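Local coordinates for purine nucleoside phosphorylase (Thermus thermophilus, PDB 1ODK), which catalyses, as a hexamer, the phosphorolysis of purine nucleosides, probably including 5'-methylthioadenosine, to the free base and the matching ribose 1-phosphate, at residues H5-P10 with N41-L46; G11-R16 with V78-R83; L18-P23 with V58-T63; A26-K31 with G220-V225; V86-A91 with G197-V202. All blocks are in the same frame, centred on the assembly; numbering follows the deposited sequence.

Interaction 1. Residues H5-P10 with N41-L46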
# COMPACT_ATOMS: atom_id res chain seq x y z
N HIS B 5 -2.41 -10.32 -30.99
CA HIS B 5 -2.11 -8.99 -31.50
C HIS B 5 -1.07 -8.96 -32.62
O HIS B 5 -1.32 -8.38 -33.68
CB HIS B 5 -1.70 -8.10 -30.33
CG HIS B 5 -2.65 -8.18 -29.18
ND1 HIS B 5 -2.73 -9.28 -28.35
CD2 HIS B 5 -3.60 -7.32 -28.74
CE1 HIS B 5 -3.67 -9.09 -27.45
NE2 HIS B 5 -4.22 -7.91 -27.66
N VAL B 6 0.09 -9.56 -32.39
CA VAL B 6 1.11 -9.61 -33.42
C VAL B 6 0.79 -10.89 -34.19
O VAL B 6 1.24 -11.98 -33.83
CB VAL B 6 2.53 -9.70 -32.82
CG1 VAL B 6 3.57 -9.74 -33.93
CG2 VAL B 6 2.78 -8.50 -31.90
N ARG B 7 0.00 -10.74 -35.25
CA ARG B 7 -0.43 -11.88 -36.06
C ARG B 7 0.59 -12.38 -37.08
O ARG B 7 0.40 -12.25 -38.29
CB ARG B 7 -1.75 -11.54 -36.75
CG ARG B 7 -2.86 -11.27 -35.74
CD ARG B 7 -4.16 -10.88 -36.38
NE ARG B 7 -5.20 -10.71 -35.37
CZ ARG B 7 -6.45 -10.35 -35.63
NH1 ARG B 7 -6.83 -10.11 -36.88
NH2 ARG B 7 -7.33 -10.23 -34.64
N ALA B 8 1.67 -12.96 -36.57
CA ALA B 8 2.73 -13.49 -37.40
C ALA B 8 2.87 -14.98 -37.11
O ALA B 8 2.16 -15.52 -36.26
CB ALA B 8 4.03 -12.78 -37.10
N HIS B 9 3.78 -15.63 -37.82
CA HIS B 9 4.05 -17.04 -37.60
C HIS B 9 5.49 -17.16 -37.11
O HIS B 9 6.36 -16.43 -37.57
CB HIS B 9 3.87 -17.83 -38.91
CG HIS B 9 4.17 -19.29 -38.77
ND1 HIS B 9 5.42 -19.77 -38.45
CD2 HIS B 9 3.37 -20.37 -38.88
CE1 HIS B 9 5.38 -21.09 -38.38
NE2 HIS B 9 4.14 -21.48 -38.63
N PRO B 10 5.75 -18.08 -36.17
CA PRO B 10 7.10 -18.26 -35.63
C PRO B 10 8.25 -18.04 -36.62
O PRO B 10 9.25 -17.40 -36.28
CB PRO B 10 7.05 -19.68 -35.09
CG PRO B 10 5.67 -19.74 -34.51
CD PRO B 10 4.82 -19.07 -35.60
N ASN B 41 3.71 -8.17 -40.06
CA ASN B 41 2.48 -7.84 -39.36
C ASN B 41 2.14 -6.36 -39.40
O ASN B 41 3.02 -5.51 -39.31
CB ASN B 41 2.55 -8.25 -37.88
CG ASN B 41 1.29 -7.87 -37.10
OD1 ASN B 41 0.24 -8.49 -37.26
ND2 ASN B 41 1.39 -6.83 -36.27
N ASP B 42 0.86 -6.06 -39.56
CA ASP B 42 0.40 -4.68 -39.54
C ASP B 42 -0.89 -4.58 -38.74
O ASP B 42 -1.47 -3.50 -38.59
CB ASP B 42 0.22 -4.13 -40.96
CG ASP B 42 -0.86 -4.84 -41.75
OD1 ASP B 42 -1.01 -4.51 -42.94
OD2 ASP B 42 -1.55 -5.71 -41.19
N HIS B 43 -1.34 -5.71 -38.20
CA HIS B 43 -2.56 -5.74 -37.39
C HIS B 43 -2.41 -4.79 -36.21
O HIS B 43 -1.35 -4.74 -35.57
CB HIS B 43 -2.84 -7.15 -36.87
CG HIS B 43 -4.13 -7.25 -36.12
ND1 HIS B 43 -4.20 -7.56 -34.78
CD2 HIS B 43 -5.41 -7.06 -36.52
CE1 HIS B 43 -5.46 -7.54 -34.39
NE2 HIS B 43 -6.22 -7.24 -35.43
N ARG B 44 -3.47 -4.04 -35.91
CA ARG B 44 -3.47 -3.06 -34.82
C ARG B 44 -2.39 -1.99 -34.96
O ARG B 44 -2.03 -1.32 -33.99
CB ARG B 44 -3.36 -3.76 -33.47
CG ARG B 44 -4.71 -4.18 -32.89
CD ARG B 44 -4.55 -4.96 -31.60
NE ARG B 44 -5.83 -5.28 -30.97
CZ ARG B 44 -6.59 -4.41 -30.31
NH1 ARG B 44 -6.22 -3.14 -30.18
NH2 ARG B 44 -7.74 -4.80 -29.78
N GLY B 45 -1.88 -1.83 -36.17
CA GLY B 45 -0.84 -0.84 -36.41
C GLY B 45 0.49 -1.21 -35.78
O GLY B 45 1.41 -0.39 -35.76
N LEU B 46 0.60 -2.43 -35.27
CA LEU B 46 1.83 -2.90 -34.64
C LEU B 46 2.79 -3.43 -35.71
O LEU B 46 3.11 -4.62 -35.75
CB LEU B 46 1.51 -4.01 -33.63
CG LEU B 46 0.60 -3.58 -32.46
CD1 LEU B 46 0.16 -4.80 -31.67
CD2 LEU B 46 1.35 -2.58 -31.57
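Two backbone N-H groups, those of Arg-7 and His-43, share the amide oxygen OD1 of Asn-41. Both bonds are weak, the one from Arg-7 N measuring 3.0 Å. The other branch of the amide turns back, ND2 donating to Leu-46 O at 2.8 Å, so asparagine suits the place by accepting and donating at once. His-43 supplies a straighter link: ND1 gives its hydrogen to His-5 O over 3.2 Å, with the oxygen in the ring plane and the nitrogen on a carbonyl lone pair. CG of His-43 is anti to the backbone N (chi1 -176°), which brings the ring face to face with the Arg-7 guanidinium. The two stack, centres 3.3 Å apart and planes at 12°, while Arg-7 NE binds Ile-4 O. With an alanine replacing His-43, His-5 O would probably lose this donor and the guanidinium its stacking surface. The His-5 side chain lies beside that of Arg-44, CD2 3.8 Å from NE; Glu-76 holds its ND1. Stack and Asn-41 bonds join the N-terminal loop to the turn after strand 37-41, placing His-5 and Arg-44 near Met-65 and Phe-159 of the second subunit, consistent with hexameric relatives, where such a pair completes a neighbour's active site.

Interaction 2. Residues G11-R16 with V78-R83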
# COMPACT_ATOMS: atom_id res chain seq x y z
N GLY B 11 8.11 -18.55 -37.84
CA GLY B 11 9.16 -18.38 -38.83
C GLY B 11 9.42 -16.94 -39.26
O GLY B 11 10.50 -16.62 -39.76
N ASP B 12 8.44 -16.07 -39.06
CA ASP B 12 8.57 -14.66 -39.44
C ASP B 12 9.50 -13.82 -38.57
O ASP B 12 10.11 -12.87 -39.05
CB ASP B 12 7.20 -13.98 -39.42
CG ASP B 12 6.25 -14.53 -40.46
OD1 ASP B 12 6.72 -14.90 -41.55
OD2 ASP B 12 5.03 -14.56 -40.18
N VAL B 13 9.58 -14.15 -37.28
CA VAL B 13 10.38 -13.38 -36.34
C VAL B 13 11.77 -13.95 -36.05
O VAL B 13 11.92 -15.14 -35.80
CB VAL B 13 9.62 -13.24 -35.00
CG1 VAL B 13 10.43 -12.42 -34.01
CG2 VAL B 13 8.25 -12.60 -35.26
N ALA B 14 12.77 -13.09 -36.09
CA ALA B 14 14.15 -13.50 -35.83
C ALA B 14 14.41 -13.60 -34.33
O ALA B 14 13.62 -13.12 -33.52
CB ALA B 14 15.12 -12.50 -36.45
N GLU B 15 15.52 -14.23 -33.97
CA GLU B 15 15.87 -14.36 -32.56
C GLU B 15 16.22 -13.00 -31.97
O GLU B 15 15.97 -12.75 -30.79
CB GLU B 15 17.05 -15.31 -32.38
CG GLU B 15 16.69 -16.78 -32.55
CD GLU B 15 17.85 -17.70 -32.23
OE1 GLU B 15 17.64 -18.93 -32.25
OE2 GLU B 15 18.97 -17.20 -31.96
N ARG B 16 16.81 -12.13 -32.79
CA ARG B 16 17.21 -10.80 -32.37
C ARG B 16 16.17 -9.79 -32.84
O ARG B 16 15.86 -9.72 -34.03
CB ARG B 16 18.59 -10.46 -32.94
CG ARG B 16 19.67 -11.44 -32.51
CD ARG B 16 21.01 -11.16 -33.15
NE ARG B 16 22.03 -12.06 -32.62
CZ ARG B 16 22.07 -13.37 -32.86
NH1 ARG B 16 23.04 -14.11 -32.33
NH2 ARG B 16 21.17 -13.93 -33.65
N VAL B 78 8.02 -13.46 -27.73
CA VAL B 78 8.73 -14.59 -27.13
C VAL B 78 8.13 -15.90 -27.63
O VAL B 78 8.85 -16.86 -27.92
CB VAL B 78 8.67 -14.54 -25.59
CG1 VAL B 78 9.18 -15.85 -25.00
CG2 VAL B 78 9.53 -13.39 -25.08
N ARG B 79 6.80 -15.93 -27.74
CA ARG B 79 6.12 -17.12 -28.24
C ARG B 79 6.51 -17.35 -29.70
O ARG B 79 6.53 -18.48 -30.17
CB ARG B 79 4.60 -16.96 -28.12
CG ARG B 79 4.05 -17.13 -26.71
CD ARG B 79 4.49 -18.46 -26.11
NE ARG B 79 3.44 -19.09 -25.31
CZ ARG B 79 2.35 -19.66 -25.82
NH1 ARG B 79 2.16 -19.68 -27.14
NH2 ARG B 79 1.46 -20.22 -25.02
N LEU B 80 6.82 -16.26 -30.40
CA LEU B 80 7.19 -16.33 -31.81
C LEU B 80 8.67 -16.65 -32.02
O LEU B 80 9.13 -16.72 -33.16
CB LEU B 80 6.83 -15.02 -32.51
CG LEU B 80 5.33 -14.77 -32.69
CD1 LEU B 80 5.07 -13.35 -33.18
CD2 LEU B 80 4.77 -15.79 -33.69
N GLY B 81 9.41 -16.82 -30.93
CA GLY B 81 10.82 -17.15 -31.05
C GLY B 81 11.84 -16.08 -30.73
O GLY B 81 13.05 -16.31 -30.90
N ALA B 82 11.40 -14.90 -30.29
CA ALA B 82 12.35 -13.84 -29.97
C ALA B 82 13.17 -14.26 -28.76
O ALA B 82 12.63 -14.79 -27.78
CB ALA B 82 11.60 -12.52 -29.69
N ARG B 83 14.48 -14.03 -28.82
CA ARG B 83 15.39 -14.41 -27.75
C ARG B 83 16.20 -13.23 -27.21
O ARG B 83 16.58 -13.22 -26.04
CB ARG B 83 16.35 -15.50 -28.25
CG ARG B 83 15.63 -16.79 -28.61
CD ARG B 83 15.10 -17.47 -27.36
NE ARG B 83 13.89 -18.25 -27.62
CZ ARG B 83 13.78 -19.20 -28.55
NH1 ARG B 83 14.82 -19.50 -29.32
NH2 ARG B 83 12.63 -19.84 -28.70
O HOH W 1 13.18 -16.92 -33.72
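A Schellman motif at the C-terminal end of helix 67-79 brings Leu-80, Gly-81 and Ala-82 against Val-13, Ala-14 and Glu-15, just where the chain turns toward strand 84-93 of the alpha/beta core. Gly-81 leaves the helical conformation with phi at 106°, and its N returns to Val-78 O at 3.1 Å. Glycine suits this position because a side chain on it would be jammed against the preceding carbonyl oxygen. Leu-80 and Val-13 form the apolar part. CG2 of Val-13, anti to its carbonyl carbon, meets Leu-80 CD1 at 3.9 Å, the two side chains crossing at about a right angle. Pro-3 and Val-6 also lie on Leu-80. Further along, Ala-82 CA lies 4.4 Å from Glu-15 CA, a close approach with which the small alanine side chain is consistent.

The direct polar link is Arg-83 N to Glu-15 O, 2.8 Å long and nearly straight at 162°, with the donor in the carbonyl plane on a lone pair. Two acceptors, Val-13 O and Gly-81 O, cannot pair with each other; a water donates to both, reaching Gly-81 O at 2.9 Å. Beside the backbone bond, the side chains of Glu-15 and Arg-83 cross obliquely, touching at their CG atoms, yet Glu-15 OE1 stays 4.1 Å from Arg-83 NH1, beyond a salt bridge. Their attraction is therefore probably modest, softened by solvent at this exposed edge, and the firm connection lies in the backbone bond and the water, with the charges as a looser supplement.

Interaction 3. Residues L18-P23 with V58-T63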
# COMPACT_ATOMS: atom_id res chain seq x y z
N LEU B 18 14.54 -5.58 -32.42
CA LEU B 18 14.61 -4.22 -31.91
C LEU B 18 13.15 -3.84 -31.63
O LEU B 18 12.26 -4.20 -32.41
CB LEU B 18 15.20 -3.24 -32.93
CG LEU B 18 16.67 -3.38 -33.35
CD1 LEU B 18 17.15 -2.05 -33.91
CD2 LEU B 18 17.53 -3.80 -32.17
N LEU B 19 12.91 -3.12 -30.54
CA LEU B 19 11.56 -2.73 -30.16
C LEU B 19 11.30 -1.23 -30.10
O LEU B 19 11.34 -0.63 -29.02
CB LEU B 19 11.22 -3.33 -28.78
CG LEU B 19 11.25 -4.85 -28.64
CD1 LEU B 19 11.04 -5.25 -27.18
CD2 LEU B 19 10.16 -5.46 -29.51
N PRO B 20 11.04 -0.59 -31.25
CA PRO B 20 10.77 0.85 -31.16
C PRO B 20 9.30 0.99 -30.72
O PRO B 20 8.53 0.05 -30.88
CB PRO B 20 11.01 1.34 -32.58
CG PRO B 20 10.62 0.15 -33.42
CD PRO B 20 11.19 -1.02 -32.65
N GLY B 21 8.92 2.14 -30.17
CA GLY B 21 7.54 2.30 -29.76
C GLY B 21 6.66 2.79 -30.91
O GLY B 21 5.50 2.42 -31.04
N ASP B 22 7.26 3.62 -31.75
CA ASP B 22 6.60 4.24 -32.90
C ASP B 22 6.67 3.39 -34.19
O ASP B 22 7.76 3.06 -34.66
CB ASP B 22 7.25 5.61 -33.11
CG ASP B 22 6.71 6.35 -34.31
OD1 ASP B 22 5.80 5.85 -35.00
OD2 ASP B 22 7.21 7.47 -34.55
N PRO B 23 5.51 3.03 -34.77
CA PRO B 23 5.50 2.23 -36.00
C PRO B 23 6.19 2.92 -37.18
O PRO B 23 6.75 2.25 -38.06
CB PRO B 23 4.01 2.00 -36.25
CG PRO B 23 3.38 3.22 -35.65
CD PRO B 23 4.14 3.37 -34.36
N VAL B 58 17.38 -10.04 -38.29
CA VAL B 58 16.97 -9.08 -37.26
C VAL B 58 15.54 -8.62 -37.52
O VAL B 58 15.17 -8.31 -38.66
CB VAL B 58 17.90 -7.83 -37.25
CG1 VAL B 58 17.33 -6.76 -36.33
CG2 VAL B 58 19.30 -8.23 -36.79
N SER B 59 14.72 -8.61 -36.47
CA SER B 59 13.34 -8.16 -36.59
C SER B 59 13.22 -6.81 -35.89
O SER B 59 14.00 -6.49 -35.00
CB SER B 59 12.39 -9.17 -35.94
OG SER B 59 12.31 -10.37 -36.69
N VAL B 60 12.25 -6.01 -36.33
CA VAL B 60 11.99 -4.69 -35.77
C VAL B 60 10.49 -4.69 -35.52
O VAL B 60 9.70 -4.68 -36.47
CB VAL B 60 12.35 -3.57 -36.77
CG1 VAL B 60 12.14 -2.21 -36.13
CG2 VAL B 60 13.80 -3.73 -37.23
N GLN B 61 10.10 -4.71 -34.25
CA GLN B 61 8.69 -4.77 -33.87
C GLN B 61 8.17 -3.59 -33.06
O GLN B 61 8.70 -3.28 -31.99
CB GLN B 61 8.44 -6.07 -33.09
CG GLN B 61 7.02 -6.23 -32.55
CD GLN B 61 5.98 -6.31 -33.65
OE1 GLN B 61 6.06 -7.17 -34.52
NE2 GLN B 61 4.98 -5.42 -33.61
N THR B 62 7.12 -2.97 -33.57
CA THR B 62 6.47 -1.83 -32.91
C THR B 62 5.85 -2.32 -31.60
O THR B 62 5.20 -3.36 -31.58
CB THR B 62 5.35 -1.26 -33.79
OG1 THR B 62 5.90 -0.83 -35.04
CG2 THR B 62 4.64 -0.11 -33.10
N THR B 63 6.03 -1.56 -30.52
CA THR B 63 5.46 -1.95 -29.22
C THR B 63 4.25 -1.10 -28.82
O THR B 63 3.43 -1.53 -28.00
CB THR B 63 6.46 -1.79 -28.07
OG1 THR B 63 6.74 -0.40 -27.90
CG2 THR B 63 7.76 -2.54 -28.36
O HOH W 2 9.52 0.23 -27.12
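Pro-20 lies wedged where the contact is densest: its CD rests 3.4 Å from Gln-61 O and also touches Val-60 CG1 at 3.8 Å. Having no N-H, the proline cannot donate to that carbonyl, so its ring covers the oxygen instead. Leu-18 precedes it with a regular pattern, N donating to Ser-59 O at 2.8 Å and O accepting from Gln-61 N, which comes almost end-on to the carbonyl. These two bonds straddle Val-60, the parallel bridge partner of Leu-18; the branched side chain of Leu-18 packs on helix 214-233, that of Val-60 on helix 23-33. Such parallel pairing of strands 16-20 and 56-61 belongs to the central sheet of the phosphorylase fold, with the first strand passing through a short turn into helix 23-33, where Asp-22 takes the N-cap position and binds Gly-24 N. Replacing the Pro-20 ring by an alanine is likely to open a gap beside Val-60 CG1 and leave the backbone freer to turn before the helix.

Farther along, Thr-63 N reaches Pro-20 O at 3.0 Å. Thr-62 packs closely too: its CG2 lies on Gly-21 O, and its OG1, bound to Trp-47 O, sits 3.2 Å from Pro-23 CA. One polar edge is instead bridged by water. OG1 of Thr-63 sits between the backbone N and the carbonyl carbon (chi1 67°), which leaves CG2 anti to the carbonyl carbon and against Leu-19 CB. Leu-19 O and Thr-63 OG1 do not meet directly; a single water donates to both, 3.0 Å from Thr-63 OG1.

Interaction 4. Residues A26-K31 with G220-V225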
# COMPACT_ATOMS: atom_id res chain seq x y z
N ALA B 26 9.75 2.14 -36.71
CA ALA B 26 10.03 0.74 -37.04
C ALA B 26 10.25 0.63 -38.55
O ALA B 26 11.21 -0.00 -39.00
CB ALA B 26 8.87 -0.15 -36.62
N GLU B 27 9.36 1.25 -39.32
CA GLU B 27 9.45 1.22 -40.77
C GLU B 27 10.76 1.85 -41.25
O GLU B 27 11.45 1.29 -42.10
CB GLU B 27 8.27 1.98 -41.39
CG GLU B 27 8.32 2.08 -42.90
CD GLU B 27 7.13 2.82 -43.47
OE1 GLU B 27 6.91 3.99 -43.07
OE2 GLU B 27 6.41 2.24 -44.30
N TRP B 28 11.10 3.00 -40.68
CA TRP B 28 12.33 3.70 -41.04
C TRP B 28 13.56 2.84 -40.75
O TRP B 28 14.50 2.79 -41.56
CB TRP B 28 12.44 5.01 -40.26
CG TRP B 28 13.72 5.72 -40.51
CD1 TRP B 28 14.04 6.49 -41.59
CD2 TRP B 28 14.89 5.70 -39.68
NE1 TRP B 28 15.33 6.95 -41.48
CE2 TRP B 28 15.87 6.48 -40.32
CE3 TRP B 28 15.19 5.10 -38.45
CZ2 TRP B 28 17.15 6.67 -39.77
CZ3 TRP B 28 16.46 5.29 -37.91
CH2 TRP B 28 17.42 6.07 -38.57
N ILE B 29 13.56 2.17 -39.61
CA ILE B 29 14.68 1.32 -39.22
C ILE B 29 14.84 0.16 -40.21
O ILE B 29 15.94 -0.12 -40.69
CB ILE B 29 14.48 0.71 -37.81
CG1 ILE B 29 14.51 1.82 -36.75
CG2 ILE B 29 15.57 -0.31 -37.52
CD1 ILE B 29 14.13 1.32 -35.37
N ALA B 30 13.74 -0.52 -40.49
CA ALA B 30 13.78 -1.66 -41.40
C ALA B 30 14.30 -1.28 -42.78
O ALA B 30 15.20 -1.93 -43.31
CB ALA B 30 12.38 -2.27 -41.51
N LYS B 31 13.73 -0.22 -43.36
CA LYS B 31 14.13 0.23 -44.68
C LYS B 31 15.53 0.82 -44.75
O LYS B 31 16.23 0.66 -45.75
CB LYS B 31 13.11 1.24 -45.21
CG LYS B 31 11.77 0.62 -45.58
CD LYS B 31 10.72 1.65 -45.93
CE LYS B 31 9.56 1.02 -46.69
NZ LYS B 31 9.04 -0.19 -45.99
N GLY B 220 19.67 11.54 -33.01
CA GLY B 220 19.78 10.77 -31.79
C GLY B 220 19.20 9.39 -32.03
O GLY B 220 19.74 8.38 -31.58
N VAL B 221 18.08 9.34 -32.74
CA VAL B 221 17.43 8.08 -33.07
C VAL B 221 18.34 7.21 -33.94
O VAL B 221 18.44 5.99 -33.73
CB VAL B 221 16.10 8.32 -33.81
CG1 VAL B 221 15.57 7.01 -34.39
CG2 VAL B 221 15.08 8.95 -32.86
N ARG B 222 18.99 7.82 -34.92
CA ARG B 222 19.88 7.06 -35.79
C ARG B 222 21.03 6.44 -35.00
O ARG B 222 21.37 5.27 -35.20
CB ARG B 222 20.45 7.96 -36.90
CG ARG B 222 21.25 7.19 -37.95
CD ARG B 222 22.12 8.13 -38.78
NE ARG B 222 23.19 8.73 -37.97
CZ ARG B 222 24.22 8.06 -37.47
NH1 ARG B 222 24.34 6.76 -37.69
NH2 ARG B 222 25.13 8.69 -36.73
N ARG B 223 21.62 7.23 -34.11
CA ARG B 223 22.74 6.76 -33.29
C ARG B 223 22.32 5.60 -32.39
O ARG B 223 23.03 4.60 -32.26
CB ARG B 223 23.26 7.90 -32.42
CG ARG B 223 23.80 9.09 -33.20
CD ARG B 223 24.13 10.25 -32.26
NE ARG B 223 24.79 11.34 -32.97
CZ ARG B 223 25.22 12.45 -32.38
NH1 ARG B 223 25.06 12.61 -31.07
NH2 ARG B 223 25.82 13.39 -33.09
N MET B 224 21.16 5.75 -31.77
CA MET B 224 20.64 4.73 -30.87
C MET B 224 20.39 3.39 -31.59
O MET B 224 20.71 2.33 -31.07
CB MET B 224 19.35 5.27 -30.23
CG MET B 224 18.30 4.24 -29.91
SD MET B 224 16.90 5.08 -29.17
CE MET B 224 15.94 5.56 -30.59
N VAL B 225 19.82 3.46 -32.79
CA VAL B 225 19.54 2.25 -33.57
C VAL B 225 20.83 1.55 -34.01
O VAL B 225 20.94 0.32 -33.96
CB VAL B 225 18.69 2.58 -34.82
CG1 VAL B 225 18.52 1.34 -35.70
CG2 VAL B 225 17.32 3.09 -34.37
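The benzo edge of Trp-28 reaches across to the neighbouring helix and brings CH2 to 3.8 Å from Arg-222 CA. Its CG is anti to the backbone N (chi1 176°), which extends the indole away from its own helix, and chi2 of 79° turns the ring so that Arg-222 meets it at the edge, near its plane. CZ3 on the same rim approaches Val-221 CG1 at 4.0 Å. A broad aromatic fits here: the axes of the short segments 26-31 and 220-225 are 11.7 Å apart, and the indole reaches across to the backbone of Arg-222. Arg-222 lends only its aliphatic base to the indole; the chain bends at chi3 and carries the guanidinium away to Tyr-146, Glu-219 and Glu-226.

Ile-29 and Val-225 fill the deeper part. Both methyls of Val-225 are used: CG2 lies 3.8 Å from Ile-29 CD1, and CG1 lies equally near Ile-29 CG2. CG1 and CD1 of Ile-29 both reach Val-225 CG2. Such branched, apolar packing at a 58° angle is that of two helices covering one face of the central sheet, here the face bearing Leu-18, as in alpha/beta sandwich folds of the nucleoside phosphorylase family.

Interaction 5. Residues V86-A91 with G197-V202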
# COMPACT_ATOMS: atom_id res chain seq x y z
N VAL B 86 15.81 -5.70 -27.78
CA VAL B 86 16.34 -4.42 -27.35
C VAL B 86 15.40 -3.27 -27.67
O VAL B 86 15.12 -2.97 -28.83
CB VAL B 86 17.72 -4.14 -28.01
CG1 VAL B 86 18.23 -2.75 -27.62
CG2 VAL B 86 18.72 -5.21 -27.56
N ARG B 87 14.90 -2.62 -26.62
CA ARG B 87 14.03 -1.48 -26.80
C ARG B 87 14.85 -0.29 -27.27
O ARG B 87 15.95 -0.05 -26.76
CB ARG B 87 13.31 -1.11 -25.49
CG ARG B 87 12.66 0.28 -25.52
CD ARG B 87 11.75 0.52 -24.31
NE ARG B 87 11.57 1.95 -24.03
CZ ARG B 87 10.98 2.82 -24.85
NH1 ARG B 87 10.49 2.41 -26.02
NH2 ARG B 87 10.88 4.09 -24.50
N VAL B 88 14.34 0.42 -28.26
CA VAL B 88 14.99 1.62 -28.76
C VAL B 88 13.88 2.65 -28.77
O VAL B 88 12.86 2.47 -29.44
CB VAL B 88 15.57 1.45 -30.19
CG1 VAL B 88 16.79 0.54 -30.15
CG2 VAL B 88 14.51 0.88 -31.13
N GLY B 89 14.05 3.72 -28.00
CA GLY B 89 13.01 4.72 -27.96
C GLY B 89 13.49 6.07 -27.50
O GLY B 89 14.70 6.33 -27.45
N THR B 90 12.54 6.92 -27.15
CA THR B 90 12.83 8.27 -26.69
C THR B 90 12.53 8.39 -25.20
O THR B 90 11.80 7.57 -24.63
CB THR B 90 11.98 9.29 -27.44
OG1 THR B 90 10.61 8.88 -27.38
CG2 THR B 90 12.42 9.38 -28.89
N ALA B 91 13.10 9.41 -24.57
CA ALA B 91 12.90 9.62 -23.15
C ALA B 91 12.99 11.10 -22.81
O ALA B 91 13.67 11.87 -23.50
CB ALA B 91 13.93 8.84 -22.35
N GLY B 197 17.21 -5.54 -23.20
CA GLY B 197 18.02 -4.36 -22.99
C GLY B 197 17.27 -3.16 -23.51
O GLY B 197 16.25 -3.30 -24.19
N ALA B 198 17.76 -1.97 -23.18
CA ALA B 198 17.12 -0.75 -23.64
C ALA B 198 18.11 0.39 -23.76
O ALA B 198 18.95 0.61 -22.89
CB ALA B 198 15.98 -0.36 -22.68
N ILE B 199 18.02 1.10 -24.88
CA ILE B 199 18.84 2.27 -25.10
C ILE B 199 17.86 3.34 -25.54
O ILE B 199 16.93 3.07 -26.31
CB ILE B 199 19.92 2.02 -26.17
CG1 ILE B 199 20.75 3.30 -26.36
CG2 ILE B 199 19.29 1.55 -27.47
CD1 ILE B 199 21.98 3.10 -27.22
N LEU B 200 18.02 4.55 -25.02
CA LEU B 200 17.11 5.63 -25.35
C LEU B 200 17.82 6.88 -25.83
O LEU B 200 18.98 7.10 -25.52
CB LEU B 200 16.27 6.00 -24.12
CG LEU B 200 15.50 4.89 -23.41
CD1 LEU B 200 14.92 5.43 -22.11
CD2 LEU B 200 14.39 4.35 -24.31
N ALA B 201 17.09 7.70 -26.57
CA ALA B 201 17.60 8.97 -27.06
C ALA B 201 16.74 10.03 -26.37
O ALA B 201 15.51 9.96 -26.43
CB ALA B 201 17.45 9.06 -28.57
N VAL B 202 17.37 10.99 -25.71
CA VAL B 202 16.63 12.05 -25.04
C VAL B 202 15.96 12.93 -26.09
O VAL B 202 16.62 13.48 -26.96
CB VAL B 202 17.57 12.93 -24.17
CG1 VAL B 202 16.78 14.06 -23.53
CG2 VAL B 202 18.23 12.08 -23.11
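Leu-200 lays its CD2 methyl over one face of the Arg-87 guanidinium, 3.5 Å from NH2. The two residues belong to parallel neighbours, strands 84-93 and 195-205, in the central mixed sheet of the phosphorylase fold. Arg-87, its CG anti to the backbone N and its chain extended, runs along the sheet to salt bridges with Glu-179 and Glu-181, which would offset its charge in the buried interior. Gly-89 lies on the same side of the guanidinium as that methyl, and glycine suits it, since a CB there would collide with Arg-87 NH1. On the same sheet face Ala-91 CB, small enough to fit, takes up the other methyl, Leu-200 CD1, at 3.6 Å. On the other face, the one with Val-86, Val-88 and Thr-90, Val-88 CG1 meets Ile-199 CG2 at 3.8 Å, and helix 214-233 packs on both residues.

Backbone pairing runs the whole length. Arg-87 holds Gly-197 and Ile-199 through its N and O, the bond from Ile-199 N being 3.0 Å long. Gly-89 does likewise with Ile-199 and Ala-201, although its N-H to Ile-199 O is weak at 3.4 Å. At the far end Ala-91 N donates to Ala-201 O over 3.1 Å, bent to 138°, from a position 37° out of the carbonyl plane.

How the interactions relate
Interactions 3 and 5 share one sheet: Leu-19 N lies 2.8 Å from Val-86 O, a probable hydrogen bond, and their centres are 11 Å apart. Interaction 4 covers one side of this core, Ile-29 CG2 touching Val-60 CG2 at 3.9 Å, with Met-224 SD 3.1 Å from Gly-89 O. Interactions 1 and 2 lie farther out, joined by Leu-80 against Val-6 and Pro-10; Ser-59 connects interaction 2 to interaction 3. Arg-44 of a neighbouring subunit, the counterpart of a residue in interaction 1, packs on Asp-22 and Thr-90, so interactions 1, 3 and 5 all approach the subunit interface, where hexameric relatives build their active sites.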